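Long-range contacts in 3-hydroxyisobutyrate dehydrogenase (Salmonella typhimurium, PDB 3G0O), which probably catalyses the NAD(+)-dependent oxidation of L-threonate to 2-dehydro-L-erythronate, with NADP(+) as a less favoured cosubstrate: residues A186-A191 against S267-M272; S240-F245 against D286-K291. All coordinates share one frame; numbering follows the deposited sequence.

In the fold
From the N terminus the chain first builds the Rossmann-type nucleotide-binding domain, then enters helix 174-202, the long first helix of the all-helical C-terminal domain, which carries the 186-191 half of contact 1. It next passes 240-245, where contact 2 begins, and returns to contact 1 at 267-272 on helix 264-281, closing a largely helical loop of 75 residues. Contact 2 closes later, when the segment 286-291 beyond that helix comes back to the start of helix 242-258. The two loops therefore cross. The centres of the two contacts lie about 10 Å apart, and the contacts touch: F245 of contact 2 packs on A186, G187 and I190, joining three helices and the C-terminal segment in one core.

Contact 1 of 2, residues A186-A191 against S267-M272; sequences AGVHIA and STALNM
A191 and A269 meet methyl to methyl between helix 174-202 and helix 264-281, their CB atoms 4.2 Å apart. The short segments cross at 64° with axes 9.1 Å from each other, a separation that small residues suit: G187 has no side chain at the interface, and its carbonyl oxygen faces the methyl of A269. V188 also reaches that methyl, with CG2 4.1 Å from A269 CB. Because CG1 is anti to the backbone N (chi1 169°), CG2 falls beside that N, and this branch touches.

M272, a selenomethionine, reaches farther. Its CB and CG carry the chain out from helix 264-281; the SE then lies 4.0 Å from A191 CB. A bend at the last torsion (chi3 73°) turns the terminal CE toward A191, 4.0 Å from its CB and 3.8 Å from its O. A flexible, unbranched residue suits this position because it can bend at its tip so that SE and CE both reach A191. V188 and A191 also pack against A192 and L265 of the second subunit, so this helix pair adjoins the dimer interface. The chemistry implies cohesion by dispersion and burial of apolar surface, with no polar bond between the two segments.

Contact 2 of 2, residues S240-F245 against D286-K291; sequences SAVDIF and DSAVIK
Within the helical C-terminal domain of the 3-hydroxyisobutyrate dehydrogenase family, the entry to helix 242-258 meets a 3-10 segment beginning at D286, close to a bound L(+)-tartaric acid. The S240 side chain comes within about 4 Å of this ligand, and F245 lies about 8 Å from K179, the predicted active-site residue.

One backbone bond joins the segments: D286 N donates to S240 O at 2.8 Å, in the carbonyl plane but bent at the hydrogen (146°). The D286 side chain then turns back beside that same carbonyl, with CG between the backbone N and the carbonyl carbon (chi1 47°). This brings OD2 to 3.2 Å from S240 O, an acceptor facing an acceptor, which should be somewhat unfavourable. Compensation probably comes from R227, whose NE forms a salt bridge with OD1. A water lies between OD1 and S240 N, accepting a weak bond from the latter, and at most bridges the segments loosely. An aspartate suits this place because its short side chain puts a carboxylate next to R227 while the backbone bond to S240 is kept.

Apolar groups complete the contact. V242 directs CG2 against the backbone of D286, 3.6 Å from its CA, and toward the methyl of A288, a side chain small enough to sit beside it. F245, which also packs against F273, offers its ring edge to the carboxylate, the two planes 60° apart. Near the ring plane, where the slightly positive C-H groups lie, D286 OD2 sits 3.4 Å from F245 CE1.

Contact 1 of 2, residues A186-A191 against S267-M272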
loop_
_atom_site.group_PDB
_atom_site.type_symbol
_atom_site.label_atom_id
_atom_site.label_comp_id
_atom_site.label_asym_id
_atom_site.label_seq_id
_atom_site.Cartn_x
_atom_site.Cartn_y
_atom_site.Cartn_z
ATOM N N ALA A 186 3.639 -4.267 -6.592
ATOM C CA ALA A 186 2.815 -3.384 -7.412
ATOM C C ALA A 186 1.637 -4.165 -7.996
ATOM O O ALA A 186 0.494 -3.723 -7.925
ATOM C CB ALA A 186 3.655 -2.775 -8.542
ATOM N N GLY A 187 1.929 -5.336 -8.560
ATOM C CA GLY A 187 0.889 -6.153 -9.163
ATOM C C GLY A 187 -0.145 -6.670 -8.182
ATOM O O GLY A 187 -1.350 -6.594 -8.444
ATOM N N VAL A 188 0.319 -7.210 -7.060
ATOM C CA VAL A 188 -0.594 -7.729 -6.053
ATOM C C VAL A 188 -1.441 -6.601 -5.476
ATOM O O VAL A 188 -2.630 -6.777 -5.228
ATOM C CB VAL A 188 0.172 -8.429 -4.909
ATOM C CG1 VAL A 188 -0.770 -8.726 -3.747
ATOM C CG2 VAL A 188 0.796 -9.723 -5.424
ATOM N N HIS A 189 -0.834 -5.436 -5.273
ATOM C CA HIS A 189 -1.587 -4.316 -4.717
ATOM C C HIS A 189 -2.697 -3.840 -5.654
ATOM O O HIS A 189 -3.800 -3.537 -5.199
ATOM C CB HIS A 189 -0.643 -3.169 -4.350
ATOM C CG HIS A 189 0.229 -3.470 -3.168
ATOM N ND1 HIS A 189 1.336 -2.716 -2.844
ATOM C CD2 HIS A 189 0.174 -4.467 -2.251
ATOM C CE1 HIS A 189 1.929 -3.237 -1.784
ATOM N NE2 HIS A 189 1.244 -4.301 -1.405
ATOM N N ILE A 190 -2.434 -3.780 -6.954
ATOM C CA ILE A 190 -3.493 -3.358 -7.867
ATOM C C ILE A 190 -4.637 -4.373 -7.806
ATOM O O ILE A 190 -5.804 -3.999 -7.695
ATOM C CB ILE A 190 -3.005 -3.250 -9.328
ATOM C CG1 ILE A 190 -1.996 -2.102 -9.456
ATOM C CG2 ILE A 190 -4.202 -2.996 -10.249
ATOM C CD1 ILE A 190 -1.317 -2.020 -10.813
ATOM N N ALA A 191 -4.298 -5.658 -7.861
ATOM C CA ALA A 191 -5.318 -6.700 -7.822
ATOM C C ALA A 191 -6.089 -6.710 -6.501
ATOM O O ALA A 191 -7.307 -6.899 -6.493
ATOM C CB ALA A 191 -4.681 -8.080 -8.081
ATOM N N SER A 267 0.983 -15.545 -7.508
ATOM C CA SER A 267 0.475 -16.478 -8.511
ATOM C C SER A 267 -1.008 -16.188 -8.722
ATOM O O SER A 267 -1.523 -16.300 -9.835
ATOM C CB SER A 267 0.683 -17.940 -8.072
ATOM O OG SER A 267 -0.103 -18.279 -6.942
ATOM N N THR A 268 -1.687 -15.789 -7.651
ATOM C CA THR A 268 -3.109 -15.468 -7.738
ATOM C C THR A 268 -3.293 -14.201 -8.571
ATOM O O THR A 268 -4.142 -14.153 -9.455
ATOM C CB THR A 268 -3.724 -15.251 -6.333
ATOM O OG1 THR A 268 -3.616 -16.465 -5.580
ATOM C CG2 THR A 268 -5.206 -14.850 -6.440
ATOM N N ALA A 269 -2.489 -13.179 -8.294
ATOM C CA ALA A 269 -2.588 -11.926 -9.038
ATOM C C ALA A 269 -2.306 -12.160 -10.524
ATOM O O ALA A 269 -2.975 -11.590 -11.385
ATOM C CB ALA A 269 -1.609 -10.900 -8.468
ATOM N N LEU A 270 -1.313 -12.995 -10.823
ATOM C CA LEU A 270 -0.994 -13.283 -12.217
ATOM C C LEU A 270 -2.212 -13.912 -12.886
ATOM O O LEU A 270 -2.569 -13.553 -14.009
ATOM C CB LEU A 270 0.216 -14.227 -12.334
ATOM C CG LEU A 270 0.472 -14.785 -13.741
ATOM C CD1 LEU A 270 0.670 -13.644 -14.728
ATOM C CD2 LEU A 270 1.704 -15.698 -13.722
ATOM N N ASN A 271 -2.860 -14.845 -12.194
ATOM C CA ASN A 271 -4.042 -15.488 -12.760
ATOM C C ASN A 271 -5.156 -14.476 -12.995
ATOM O O ASN A 271 -5.877 -14.562 -13.988
ATOM C CB ASN A 271 -4.560 -16.596 -11.843
ATOM C CG ASN A 271 -3.711 -17.842 -11.908
ATOM O OD1 ASN A 271 -3.139 -18.162 -12.948
ATOM N ND2 ASN A 271 -3.640 -18.565 -10.804
HETATM N N MSE A 272 -5.296 -13.520 -12.082
HETATM C CA MSE A 272 -6.337 -12.503 -12.237
HETATM C C MSE A 272 -6.085 -11.607 -13.449
HETATM O O MSE A 272 -6.984 -11.382 -14.258
HETATM C CB MSE A 272 -6.447 -11.658 -10.967
HETATM C CG MSE A 272 -7.004 -12.437 -9.788
HETATM SE SE MSE A 272 -6.756 -11.532 -8.092
HETATM C CE MSE A 272 -8.076 -10.122 -8.300
#

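Contact 2 of 2, residues S240-F245 against D286-K291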
loop_
_atom_site.group_PDB
_atom_site.type_symbol
_atom_site.label_atom_id
_atom_site.label_comp_id
_atom_site.label_asym_id
_atom_site.label_seq_id
_atom_site.Cartn_x
_atom_site.Cartn_y
_atom_site.Cartn_z
ATOM N N SER A 240 -1.262 2.478 -17.885
ATOM C CA SER A 240 -0.375 1.321 -17.854
ATOM C C SER A 240 -1.348 0.149 -18.028
ATOM O O SER A 240 -2.251 -0.034 -17.213
ATOM C CB SER A 240 0.347 1.230 -16.512
ATOM O OG SER A 240 1.389 0.272 -16.582
ATOM N N ALA A 241 -1.164 -0.629 -19.092
ATOM C CA ALA A 241 -2.069 -1.729 -19.422
ATOM C C ALA A 241 -2.048 -3.005 -18.587
ATOM O O ALA A 241 -1.052 -3.346 -17.946
ATOM C CB ALA A 241 -1.895 -2.099 -20.888
ATOM N N VAL A 242 -3.179 -3.701 -18.618
ATOM C CA VAL A 242 -3.344 -4.971 -17.927
ATOM C C VAL A 242 -2.227 -5.915 -18.362
ATOM O O VAL A 242 -1.591 -6.569 -17.530
ATOM C CB VAL A 242 -4.714 -5.613 -18.275
ATOM C CG1 VAL A 242 -4.698 -7.118 -17.990
ATOM C CG2 VAL A 242 -5.811 -4.936 -17.477
ATOM N N ASP A 243 -1.985 -5.975 -19.668
ATOM C CA ASP A 243 -0.949 -6.850 -20.207
ATOM C C ASP A 243 0.453 -6.577 -19.663
ATOM O O ASP A 243 1.324 -7.443 -19.743
ATOM C CB ASP A 243 -0.939 -6.790 -21.741
ATOM C CG ASP A 243 -2.094 -7.561 -22.356
ATOM O OD1 ASP A 243 -2.651 -8.445 -21.665
ATOM O OD2 ASP A 243 -2.437 -7.300 -23.531
ATOM N N ILE A 244 0.672 -5.391 -19.100
ATOM C CA ILE A 244 1.982 -5.077 -18.537
ATOM C C ILE A 244 2.223 -5.964 -17.323
ATOM O O ILE A 244 3.320 -6.492 -17.141
ATOM C CB ILE A 244 2.094 -3.603 -18.077
ATOM C CG1 ILE A 244 2.038 -2.664 -19.284
ATOM C CG2 ILE A 244 3.414 -3.392 -17.322
ATOM C CD1 ILE A 244 3.213 -2.800 -20.228
ATOM N N PHE A 245 1.203 -6.121 -16.485
ATOM C CA PHE A 245 1.369 -6.956 -15.310
ATOM C C PHE A 245 1.274 -8.442 -15.599
ATOM O O PHE A 245 1.770 -9.256 -14.820
ATOM C CB PHE A 245 0.418 -6.523 -14.196
ATOM C CG PHE A 245 0.955 -5.375 -13.404
ATOM C CD1 PHE A 245 0.578 -4.069 -13.696
ATOM C CD2 PHE A 245 1.935 -5.593 -12.442
ATOM C CE1 PHE A 245 1.176 -2.992 -13.044
ATOM C CE2 PHE A 245 2.540 -4.527 -11.785
ATOM C CZ PHE A 245 2.159 -3.221 -12.089
ATOM N N ASP A 286 -4.597 -1.120 -16.249
ATOM C CA ASP A 286 -4.488 -2.302 -15.402
ATOM C C ASP A 286 -5.548 -2.360 -14.302
ATOM O O ASP A 286 -5.834 -3.432 -13.768
ATOM C CB ASP A 286 -3.070 -2.462 -14.807
ATOM C CG ASP A 286 -2.517 -1.184 -14.208
ATOM O OD1 ASP A 286 -3.288 -0.419 -13.596
ATOM O OD2 ASP A 286 -1.290 -0.958 -14.335
ATOM N N SER A 287 -6.155 -1.223 -13.974
ATOM C CA SER A 287 -7.189 -1.233 -12.952
ATOM C C SER A 287 -8.395 -2.023 -13.464
ATOM O O SER A 287 -9.267 -2.406 -12.687
ATOM C CB SER A 287 -7.612 0.196 -12.575
ATOM O OG SER A 287 -8.172 0.896 -13.673
ATOM N N ALA A 288 -8.424 -2.284 -14.772
ATOM C CA ALA A 288 -9.524 -3.035 -15.378
ATOM C C ALA A 288 -9.546 -4.489 -14.913
ATOM O O ALA A 288 -10.470 -5.238 -15.243
ATOM C CB ALA A 288 -9.441 -2.974 -16.903
ATOM N N VAL A 289 -8.534 -4.893 -14.153
ATOM C CA VAL A 289 -8.504 -6.255 -13.634
ATOM C C VAL A 289 -9.752 -6.444 -12.759
ATOM O O VAL A 289 -10.221 -7.566 -12.548
ATOM C CB VAL A 289 -7.231 -6.511 -12.783
ATOM C CG1 VAL A 289 -7.214 -5.594 -11.565
ATOM C CG2 VAL A 289 -7.175 -7.975 -12.361
ATOM N N ILE A 290 -10.296 -5.335 -12.262
ATOM C CA ILE A 290 -11.488 -5.378 -11.424
ATOM C C ILE A 290 -12.683 -5.948 -12.202
ATOM O O ILE A 290 -13.639 -6.453 -11.615
ATOM C CB ILE A 290 -11.855 -3.961 -10.902
ATOM C CG1 ILE A 290 -12.894 -4.075 -9.783
ATOM C CG2 ILE A 290 -12.416 -3.106 -12.041
ATOM C CD1 ILE A 290 -13.187 -2.760 -9.069
ATOM N N LYS A 291 -12.619 -5.880 -13.527
ATOM C CA LYS A 291 -13.712 -6.376 -14.356
ATOM C C LYS A 291 -13.916 -7.892 -14.329
ATOM O O LYS A 291 -14.962 -8.382 -14.760
ATOM C CB LYS A 291 -13.531 -5.887 -15.797
ATOM C CG LYS A 291 -13.676 -4.376 -15.925
ATOM C CD LYS A 291 -13.536 -3.901 -17.363
ATOM C CE LYS A 291 -13.776 -2.397 -17.463
ATOM N NZ LYS A 291 -13.683 -1.900 -18.864
HETATM O O HOH W 1 -2.486 2.372 -14.735
#